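Local coordinates for uncharacterized protein (Vanderwaltozyma polyspora, PDB 5THE) that probably binds guide RNA and selects RNA targets for cleavage, as Argonautes do, this construct being the C-terminal lobe of a budding yeast Argonaute, at residues S71-Q76 with L240-S245; K111-D116 with Y230-V235; V394-I399 with P421-D426. One frame throughout, in Å; residues are numbered along the deposited sequence.

Contact 1: residues S71-Q76 with L240-S245; sequences STPAKQ and LKLLGS
Ser71 and Ser245 pair their backbones as a single antiparallel hydrogen-bonded bridge, and this is where the contact is tightest. Ser71 N donates to Ser245 O at 3.0 Å, nearly straight at 169°. In return Ser245 N gives its hydrogen to Ser71 O at 2.9 Å, and this donor lies in the carbonyl plane, on a lone pair. Ser71 O also lies 3.1 Å from Gly244 CA, a close backbone approach at a residue with no side chain. The CB atoms of Ser71 and Ser245 stand 4.0 Å apart.

Packing is thinner at the other end. There Pro73 CG touches Leu242 CB at 4.1 Å, the ring and the leucine chain meeting at about a right angle, and Leu242 also packs on Leu214, Phe117 and Tyr186. Beyond Pro73, the run Ala74 to Gln76 turns away from 240-245 and is exposed, as is Leu243 on the other segment.

Helix 228-241 ends here in a Schellman motif. Leu243, with positive phi, is the C-prime residue: its N bonds to Leu240 O, while Gly244 N reaches Asn239 O. The arrangement is that of a Schellman-capped helix whose outgoing chain at once forms an isolated beta bridge.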
loop_
_atom_site.group_PDB
_atom_site.type_symbol
_atom_site.label_atom_id
_atom_site.label_comp_id
_atom_site.label_asym_id
_atom_site.label_seq_id
_atom_site.Cartn_x
_atom_site.Cartn_y
_atom_site.Cartn_z
ATOM N N SER A 71 1.239 17.465 -3.676
ATOM C CA SER A 71 0.141 17.751 -4.595
ATOM C C SER A 71 -1.173 17.548 -3.864
ATOM O O SER A 71 -1.454 16.445 -3.383
ATOM C CB SER A 71 0.203 16.855 -5.839
ATOM O OG SER A 71 -0.939 17.051 -6.667
ATOM N N THR A 72 -1.980 18.599 -3.809
ATOM C CA THR A 72 -3.274 18.613 -3.143
ATOM C C THR A 72 -4.321 19.122 -4.120
ATOM O O THR A 72 -3.982 19.618 -5.199
ATOM C CB THR A 72 -3.200 19.505 -1.898
ATOM O OG1 THR A 72 -2.721 20.801 -2.270
ATOM C CG2 THR A 72 -2.261 18.892 -0.868
ATOM N N PRO A 73 -5.614 19.006 -3.785
ATOM C CA PRO A 73 -6.640 19.518 -4.706
ATOM C C PRO A 73 -6.458 21.007 -4.962
ATOM O O PRO A 73 -6.168 21.789 -4.050
ATOM C CB PRO A 73 -7.954 19.236 -3.971
ATOM C CG PRO A 73 -7.626 18.123 -3.031
ATOM C CD PRO A 73 -6.230 18.402 -2.587
ATOM N N ALA A 74 -6.617 21.393 -6.225
ATOM C CA ALA A 74 -6.484 22.804 -6.570
ATOM C C ALA A 74 -7.669 23.616 -6.064
ATOM O O ALA A 74 -7.523 24.802 -5.761
ATOM C CB ALA A 74 -6.331 22.955 -8.080
ATOM N N LYS A 75 -8.828 22.986 -5.926
ATOM C CA LYS A 75 -10.049 23.623 -5.456
ATOM C C LYS A 75 -10.401 23.115 -4.062
ATOM O O LYS A 75 -10.113 21.964 -3.714
ATOM C CB LYS A 75 -11.201 23.311 -6.413
ATOM C CG LYS A 75 -10.925 23.715 -7.836
ATOM C CD LYS A 75 -11.427 25.144 -8.046
ATOM C CE LYS A 75 -12.958 25.252 -8.095
ATOM N NZ LYS A 75 -13.476 26.487 -7.392
ATOM N N GLN A 76 -11.075 23.963 -3.288
ATOM C CA GLN A 76 -11.612 23.539 -2.005
ATOM C C GLN A 76 -12.558 22.359 -2.187
ATOM O O GLN A 76 -13.362 22.325 -3.124
ATOM C CB GLN A 76 -12.348 24.691 -1.334
ATOM C CG GLN A 76 -12.609 24.428 0.131
ATOM C CD GLN A 76 -13.378 25.543 0.772
ATOM O OE1 GLN A 76 -14.492 25.856 0.356
ATOM N NE2 GLN A 76 -12.787 26.165 1.785
ATOM N N LEU A 240 -4.509 11.151 -0.845
ATOM C CA LEU A 240 -4.273 10.108 -1.846
ATOM C C LEU A 240 -5.553 9.771 -2.605
ATOM O O LEU A 240 -5.543 9.670 -3.840
ATOM C CB LEU A 240 -3.688 8.855 -1.191
ATOM C CG LEU A 240 -2.263 9.022 -0.633
ATOM C CD1 LEU A 240 -1.836 7.783 0.153
ATOM C CD2 LEU A 240 -1.251 9.336 -1.764
ATOM N N LYS A 241 -6.665 9.573 -1.876
ATOM C CA LYS A 241 -7.942 9.276 -2.517
ATOM C C LYS A 241 -8.370 10.401 -3.443
ATOM O O LYS A 241 -8.989 10.149 -4.480
ATOM C CB LYS A 241 -9.014 9.010 -1.458
ATOM C CG LYS A 241 -8.874 7.621 -0.849
ATOM C CD LYS A 241 -9.629 7.505 0.445
ATOM C CE LYS A 241 -9.694 6.062 0.930
ATOM N NZ LYS A 241 -10.404 5.982 2.258
ATOM N N LEU A 242 -8.001 11.638 -3.110
ATOM C CA LEU A 242 -8.199 12.792 -3.972
ATOM C C LEU A 242 -7.098 12.952 -5.026
ATOM O O LEU A 242 -6.926 14.056 -5.550
ATOM C CB LEU A 242 -8.303 14.049 -3.114
ATOM C CG LEU A 242 -9.591 14.063 -2.287
ATOM C CD1 LEU A 242 -9.457 14.950 -1.043
ATOM C CD2 LEU A 242 -10.719 14.543 -3.187
ATOM N N LEU A 243 -6.363 11.882 -5.336
ATOM C CA LEU A 243 -5.353 11.848 -6.395
ATOM C C LEU A 243 -4.141 12.696 -6.062
ATOM O O LEU A 243 -3.365 13.051 -6.951
ATOM C CB LEU A 243 -5.929 12.275 -7.756
ATOM C CG LEU A 243 -7.191 11.520 -8.178
ATOM C CD1 LEU A 243 -7.644 11.915 -9.596
ATOM C CD2 LEU A 243 -6.964 10.030 -8.084
ATOM N N GLY A 244 -3.950 13.027 -4.792
ATOM C CA GLY A 244 -2.819 13.829 -4.398
ATOM C C GLY A 244 -1.546 13.024 -4.221
ATOM O O GLY A 244 -1.486 11.809 -4.395
ATOM N N SER A 245 -0.491 13.752 -3.890
ATOM C CA SER A 245 0.792 13.180 -3.521
ATOM C C SER A 245 1.144 13.776 -2.176
ATOM O O SER A 245 1.050 14.994 -2.000
ATOM C CB SER A 245 1.896 13.504 -4.547
ATOM O OG SER A 245 1.528 13.051 -5.827
#

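Contact 2: residues K111-D116 with Y230-V235; sequences KQLGVD and YNSNVV. With nucleotides of chain B.
Val235 buries the most surface here, 56 Å², and shares out its two methyl groups: CG1 goes to Leu113 and CG2 to Val115. With chi1 at 77°, CG1 sits between the backbone N and the carbonyl carbon, which turns CG2 anti to the N and brings both branches onto the side of the helix that meets 111-116. Val235 CG2 lies 3.9 Å from Val115 CB, CG1 and CG2 alike, over the face of the isopropyl fork, as the two valines pass in opposite directions.

Leu113, with 52 Å² covered, works through one branch. Its CD1 is 3.9 Å from Val235 CG1 and 3.8 Å from Ser232 CB, bridging residues one turn apart on the helix. The Ser232 hydroxyl is engaged with Ile228 O, so the serine offers its carbon to the leucine. The contact is van der Waals packing throughout, and Leu113, Val115 and Val235 are buried.

The opposite side of the same helix faces RNA: Asn233 ND2 is 2.9 Å from N3 of A2 of chain B, and the sugar oxygen O4' of A2 lies over one face of the Tyr230 ring.

Gly114 ends helix 95-111 in a Schellman motif, and Val115 leads on to strand 117-118. Helix 228-241 thus packs against the outgoing turn and, through Val235 on Phe106 and Val110, against helix 95-111 itself, with Phe69 touching all three main residues and Val234 resting on Val218 of strand 215-219.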
loop_
_atom_site.group_PDB
_atom_site.type_symbol
_atom_site.label_atom_id
_atom_site.label_comp_id
_atom_site.label_asym_id
_atom_site.label_seq_id
_atom_site.Cartn_x
_atom_site.Cartn_y
_atom_site.Cartn_z
ATOM N N LYS A 111 -5.380 22.254 6.616
ATOM C CA LYS A 111 -5.056 23.353 5.717
ATOM C C LYS A 111 -3.557 23.606 5.686
ATOM O O LYS A 111 -2.989 23.871 4.622
ATOM C CB LYS A 111 -5.807 24.620 6.134
ATOM C CG LYS A 111 -5.878 25.663 5.018
ATOM C CD LYS A 111 -6.564 26.957 5.451
ATOM C CE LYS A 111 -6.792 27.869 4.247
ATOM N NZ LYS A 111 -7.463 27.138 3.122
ATOM N N GLN A 112 -2.898 23.481 6.845
ATOM C CA GLN A 112 -1.457 23.708 6.961
ATOM C C GLN A 112 -0.649 22.770 6.073
ATOM O O GLN A 112 0.502 23.074 5.730
ATOM C CB GLN A 112 -1.017 23.530 8.417
ATOM C CG GLN A 112 -1.736 24.419 9.434
ATOM C CD GLN A 112 -1.353 25.892 9.323
ATOM O OE1 GLN A 112 -1.637 26.549 8.319
ATOM N NE2 GLN A 112 -0.703 26.415 10.361
ATOM N N LEU A 113 -1.205 21.612 5.730
ATOM C CA LEU A 113 -0.521 20.667 4.860
ATOM C C LEU A 113 -0.860 20.877 3.390
ATOM O O LEU A 113 -0.256 20.224 2.531
ATOM C CB LEU A 113 -0.871 19.229 5.282
ATOM C CG LEU A 113 -0.533 18.944 6.750
ATOM C CD1 LEU A 113 -1.221 17.692 7.260
ATOM C CD2 LEU A 113 0.974 18.830 6.918
ATOM N N GLY A 114 -1.815 21.754 3.091
ATOM C CA GLY A 114 -2.200 22.073 1.730
ATOM C C GLY A 114 -3.561 21.561 1.313
ATOM O O GLY A 114 -3.946 21.753 0.152
ATOM N N VAL A 115 -4.304 20.913 2.205
ATOM C CA VAL A 115 -5.616 20.371 1.882
ATOM C C VAL A 115 -6.665 21.323 2.430
ATOM O O VAL A 115 -6.736 21.556 3.645
ATOM C CB VAL A 115 -5.801 18.964 2.465
ATOM C CG1 VAL A 115 -7.125 18.394 2.009
ATOM C CG2 VAL A 115 -4.626 18.081 2.068
ATOM N N ASP A 116 -7.483 21.856 1.541
ATOM C CA ASP A 116 -8.476 22.868 1.873
ATOM C C ASP A 116 -9.852 22.208 1.814
ATOM O O ASP A 116 -10.347 21.886 0.725
ATOM C CB ASP A 116 -8.354 24.054 0.912
ATOM C CG ASP A 116 -9.327 25.176 1.223
ATOM O OD1 ASP A 116 -9.787 25.282 2.382
ATOM O OD2 ASP A 116 -9.619 25.964 0.290
ATOM N N TYR A 230 -3.134 13.114 14.754
ATOM C CA TYR A 230 -4.186 12.243 14.233
ATOM C C TYR A 230 -4.793 12.828 12.966
ATOM O O TYR A 230 -4.981 12.129 11.961
ATOM C CB TYR A 230 -5.251 12.047 15.315
ATOM C CG TYR A 230 -6.438 11.209 14.915
ATOM C CD1 TYR A 230 -7.528 11.766 14.243
ATOM C CD2 TYR A 230 -6.488 9.869 15.236
ATOM C CE1 TYR A 230 -8.622 10.999 13.901
ATOM C CE2 TYR A 230 -7.565 9.105 14.887
ATOM C CZ TYR A 230 -8.626 9.667 14.221
ATOM O OH TYR A 230 -9.704 8.876 13.905
ATOM N N ASN A 231 -5.105 14.127 12.998
ATOM C CA ASN A 231 -5.707 14.767 11.838
ATOM C C ASN A 231 -4.766 14.753 10.650
ATOM O O ASN A 231 -5.200 14.528 9.517
ATOM C CB ASN A 231 -6.127 16.192 12.191
ATOM C CG ASN A 231 -7.294 16.210 13.151
ATOM O OD1 ASN A 231 -7.962 15.183 13.349
ATOM N ND2 ASN A 231 -7.554 17.357 13.750
ATOM N N SER A 232 -3.472 14.993 10.888
ATOM C CA SER A 232 -2.500 14.957 9.801
ATOM C C SER A 232 -2.435 13.572 9.168
ATOM O O SER A 232 -2.340 13.442 7.941
ATOM C CB SER A 232 -1.118 15.365 10.313
ATOM O OG SER A 232 -1.164 16.621 10.961
ATOM N N ASN A 233 -2.464 12.520 9.988
ATOM C CA ASN A 233 -2.424 11.169 9.440
ATOM C C ASN A 233 -3.686 10.858 8.647
ATOM O O ASN A 233 -3.609 10.270 7.565
ATOM C CB ASN A 233 -2.224 10.154 10.566
ATOM C CG ASN A 233 -0.823 10.230 11.164
ATOM O OD1 ASN A 233 0.086 10.777 10.556
ATOM N ND2 ASN A 233 -0.652 9.685 12.355
ATOM N N VAL A 234 -4.852 11.240 9.182
ATOM C CA VAL A 234 -6.117 10.983 8.499
ATOM C C VAL A 234 -6.095 11.583 7.102
ATOM O O VAL A 234 -6.470 10.931 6.120
ATOM C CB VAL A 234 -7.296 11.532 9.327
ATOM C CG1 VAL A 234 -8.556 11.642 8.457
ATOM C CG2 VAL A 234 -7.563 10.632 10.554
ATOM N N VAL A 235 -5.654 12.838 6.989
ATOM C CA VAL A 235 -5.750 13.531 5.709
ATOM C C VAL A 235 -4.717 13.022 4.718
ATOM O O VAL A 235 -4.879 13.226 3.513
ATOM C CB VAL A 235 -5.638 15.057 5.929
ATOM C CG1 VAL A 235 -4.189 15.487 6.172
ATOM C CG2 VAL A 235 -6.285 15.832 4.777
ATOM P P A B 2 -9.270 5.072 13.412
ATOM O OP1 A B 2 -8.839 3.920 14.244
ATOM O OP2 A B 2 -9.868 6.294 14.035
ATOM O "O5'" A B 2 -8.036 5.512 12.509
ATOM C "C5'" A B 2 -8.221 6.345 11.361
ATOM C "C4'" A B 2 -6.930 6.996 10.956
ATOM O "O4'" A B 2 -6.544 7.954 11.966
ATOM C "C3'" A B 2 -5.727 6.076 10.863
ATOM O "O3'" A B 2 -5.689 5.368 9.658
ATOM C "C2'" A B 2 -4.563 7.038 11.046
ATOM O "O2'" A B 2 -4.375 7.809 9.868
ATOM C "C1'" A B 2 -5.135 7.960 12.114
ATOM N N9 A B 2 -4.855 7.502 13.489
ATOM C C8 A B 2 -5.598 6.613 14.227
ATOM N N7 A B 2 -5.155 6.422 15.437
ATOM C C5 A B 2 -4.056 7.272 15.506
ATOM C C6 A B 2 -3.158 7.525 16.538
ATOM N N6 A B 2 -3.271 6.913 17.718
ATOM N N1 A B 2 -2.155 8.414 16.299
ATOM C C2 A B 2 -2.096 8.996 15.088
ATOM N N3 A B 2 -2.895 8.832 14.022
ATOM C C4 A B 2 -3.851 7.943 14.313
ATOM P P A B 3 -5.056 3.902 9.626
ATOM O OP1 A B 3 -5.316 3.464 8.221
ATOM O OP2 A B 3 -5.559 3.094 10.777
ATOM O "O5'" A B 3 -3.495 4.159 9.842
ATOM C "C5'" A B 3 -2.763 4.911 8.888
ATOM C "C4'" A B 3 -1.403 5.284 9.409
ATOM O "O4'" A B 3 -1.507 6.225 10.509
ATOM C "C3'" A B 3 -0.582 4.145 9.982
ATOM O "O3'" A B 3 0.024 3.388 8.967
ATOM C "C2'" A B 3 0.416 4.882 10.859
ATOM O "O2'" A B 3 1.444 5.459 10.063
ATOM C "C1'" A B 3 -0.464 5.997 11.429
ATOM N N9 A B 3 -1.062 5.539 12.682
ATOM C C8 A B 3 -2.155 4.715 12.836
ATOM N N7 A B 3 -2.407 4.437 14.093
ATOM C C5 A B 3 -1.421 5.117 14.785
ATOM C C6 A B 3 -1.163 5.200 16.147
ATOM N N6 A B 3 -1.935 4.575 17.054
ATOM N N1 A B 3 -0.103 5.951 16.515
ATOM C C2 A B 3 0.635 6.554 15.559
ATOM N N3 A B 3 0.499 6.541 14.229
ATOM C C4 A B 3 -0.567 5.788 13.925
#

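Contact 3: residues V394-I399 with P421-D426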
loop_
_atom_site.group_PDB
_atom_site.type_symbol
_atom_site.label_atom_id
_atom_site.label_comp_id
_atom_site.label_asym_id
_atom_site.label_seq_id
_atom_site.Cartn_x
_atom_site.Cartn_y
_atom_site.Cartn_z
ATOM N N VAL A 394 13.577 -15.259 11.264
ATOM C CA VAL A 394 14.880 -14.623 11.381
ATOM C C VAL A 394 14.746 -13.320 12.154
ATOM O O VAL A 394 13.842 -12.516 11.891
ATOM C CB VAL A 394 15.466 -14.373 9.987
ATOM C CG1 VAL A 394 16.817 -13.733 10.098
ATOM C CG2 VAL A 394 15.532 -15.681 9.210
ATOM N N ARG A 395 15.646 -13.102 13.110
ATOM C CA ARG A 395 15.752 -11.822 13.793
ATOM C C ARG A 395 17.195 -11.351 13.732
ATOM O O ARG A 395 18.122 -12.167 13.766
ATOM C CB ARG A 395 15.291 -11.920 15.252
ATOM C CG ARG A 395 13.837 -12.299 15.416
ATOM C CD ARG A 395 12.916 -11.234 14.842
ATOM N NE ARG A 395 11.511 -11.554 15.082
ATOM C CZ ARG A 395 10.755 -12.311 14.288
ATOM N NH1 ARG A 395 11.249 -12.843 13.174
ATOM N NH2 ARG A 395 9.490 -12.528 14.608
ATOM N N PHE A 396 17.369 -10.031 13.613
ATOM C CA PHE A 396 18.669 -9.370 13.544
ATOM C C PHE A 396 18.867 -8.586 14.829
ATOM O O PHE A 396 18.032 -7.746 15.182
ATOM C CB PHE A 396 18.741 -8.414 12.353
ATOM C CG PHE A 396 18.619 -9.079 10.998
ATOM C CD1 PHE A 396 18.878 -10.436 10.842
ATOM C CD2 PHE A 396 18.287 -8.324 9.870
ATOM C CE1 PHE A 396 18.783 -11.039 9.603
ATOM C CE2 PHE A 396 18.210 -8.909 8.628
ATOM C CZ PHE A 396 18.448 -10.275 8.487
ATOM N N ILE A 397 19.968 -8.843 15.523
ATOM C CA ILE A 397 20.280 -8.179 16.780
ATOM C C ILE A 397 21.553 -7.374 16.564
ATOM O O ILE A 397 22.533 -7.914 16.049
ATOM C CB ILE A 397 20.456 -9.162 17.953
ATOM C CG1 ILE A 397 19.221 -10.054 18.107
ATOM C CG2 ILE A 397 20.757 -8.425 19.250
ATOM C CD1 ILE A 397 17.906 -9.297 18.113
ATOM N N PRO A 398 21.584 -6.101 16.932
ATOM C CA PRO A 398 22.791 -5.309 16.710
ATOM C C PRO A 398 23.876 -5.684 17.700
ATOM O O PRO A 398 23.612 -6.073 18.836
ATOM C CB PRO A 398 22.313 -3.868 16.912
ATOM C CG PRO A 398 21.162 -3.985 17.828
ATOM C CD PRO A 398 20.482 -5.297 17.492
ATOM N N ILE A 399 25.117 -5.562 17.244
ATOM C CA ILE A 399 26.277 -5.883 18.055
ATOM C C ILE A 399 27.019 -4.633 18.515
ATOM O O ILE A 399 27.633 -4.647 19.586
ATOM C CB ILE A 399 27.214 -6.813 17.255
ATOM C CG1 ILE A 399 26.580 -8.181 17.061
ATOM C CG2 ILE A 399 28.563 -6.981 17.930
ATOM C CD1 ILE A 399 27.456 -9.073 16.187
ATOM N N PRO A 421 17.651 0.691 10.245
ATOM C CA PRO A 421 17.060 0.596 8.901
ATOM C C PRO A 421 18.030 1.152 7.837
ATOM O O PRO A 421 18.840 1.976 8.196
ATOM C CB PRO A 421 15.790 1.452 9.014
ATOM C CG PRO A 421 15.940 2.274 10.243
ATOM C CD PRO A 421 16.934 1.614 11.145
ATOM N N GLY A 422 18.090 0.677 6.603
ATOM C CA GLY A 422 17.772 -0.644 6.183
ATOM C C GLY A 422 19.038 -1.484 6.075
ATOM O O GLY A 422 19.821 -1.482 5.106
ATOM N N THR A 423 19.217 -2.220 7.147
ATOM C CA THR A 423 20.168 -3.304 7.202
ATOM C C THR A 423 19.821 -4.349 6.149
ATOM O O THR A 423 18.691 -4.842 6.097
ATOM C CB THR A 423 20.119 -3.906 8.608
ATOM O OG1 THR A 423 20.631 -2.950 9.545
ATOM C CG2 THR A 423 20.912 -5.206 8.681
ATOM N N VAL A 424 20.798 -4.684 5.313
ATOM C CA VAL A 424 20.676 -5.750 4.330
ATOM C C VAL A 424 21.573 -6.895 4.763
ATOM O O VAL A 424 22.723 -6.678 5.171
ATOM C CB VAL A 424 21.082 -5.291 2.914
ATOM C CG1 VAL A 424 20.772 -6.404 1.889
ATOM C CG2 VAL A 424 20.368 -4.019 2.549
ATOM N N VAL A 425 21.064 -8.110 4.635
ATOM C CA VAL A 425 21.851 -9.318 4.803
ATOM C C VAL A 425 21.594 -10.158 3.558
ATOM O O VAL A 425 20.456 -10.576 3.314
ATOM C CB VAL A 425 21.479 -10.082 6.083
ATOM C CG1 VAL A 425 22.208 -11.426 6.150
ATOM C CG2 VAL A 425 21.819 -9.249 7.317
ATOM N N ASP A 426 22.628 -10.354 2.732
ATOM C CA ASP A 426 22.481 -11.278 1.612
ATOM C C ASP A 426 23.604 -12.306 1.595
ATOM O O ASP A 426 23.873 -12.905 0.553
ATOM C CB ASP A 426 22.367 -10.535 0.272
ATOM C CG ASP A 426 23.640 -9.768 -0.130
ATOM O OD1 ASP A 426 24.598 -9.639 0.665
ATOM O OD2 ASP A 426 23.668 -9.268 -1.274
#
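Phe396 reaches across to Thr423 and Val425 within the Piwi domain, whose fold is of the RNase H type. The two segments are not paired with each other: the weakly bonded strand at about 397-398 pairs with strand 16-22, while strand 423-425 runs between strands 25-31 and 435-440. The nearest CA atoms, of Phe396 and Thr423, are accordingly 8.9 Å apart, and the phenylalanine side chain spans the distance.

Its CB points toward the other segment but still lies 5.3 Å from Thr423 CG2. CG is placed anti to the carbonyl carbon (chi1 -63°), which sends the ring on toward strand 423-425. From there the two ortho carbons meet different neighbours. CD1 faces its own segment, 4.0 Å from Val394 CG1, whereas CD2 meets Thr423 CG2 at 4.2 Å in an oblique approach. The threonine hydroxyl is bonded to Met420 O and its methyl serves the ring. Further out, CE1 lies 4.2 Å and CE2 3.9 Å from Val425 CG2. CZ, at the tip, is closest of all to this methyl, at 3.7 Å.

Ile20 of strand 16-22 touches both Phe396 and Val425, and Gln440 and Pro451 also pack on the phenylalanine. Outside this pairing, the neighbouring Arg395 bridges through NH2 to a phosphate of the bound RNA. The approach to the ring is a CH-pi contact: Val425 CG2 sits over one face of Phe396, 4.1 Å from the centroid and 27° off the normal.

From the N terminus, the chain first lays down the hairpin 16-22/25-31. Contact 1 opens at 71-76, then contact 2 at 111-116; contact 2 closes first, at 230-235, and contact 1 just after it, at 240-245, so the second loop lies wholly within the first. Both close on helix 228-241, and they are joined directly: Thr72 OG1 bonds to Gly114 O, and Gln76 NE2 probably to Asp116 OD1. Contact 3 follows in series, opening at 394-399 and closing at 421-426; it brings together strands 397-398 and 423-425, which flank the early hairpin by pairing with one strand each. Its centre is about 37 Å from that of contact 1.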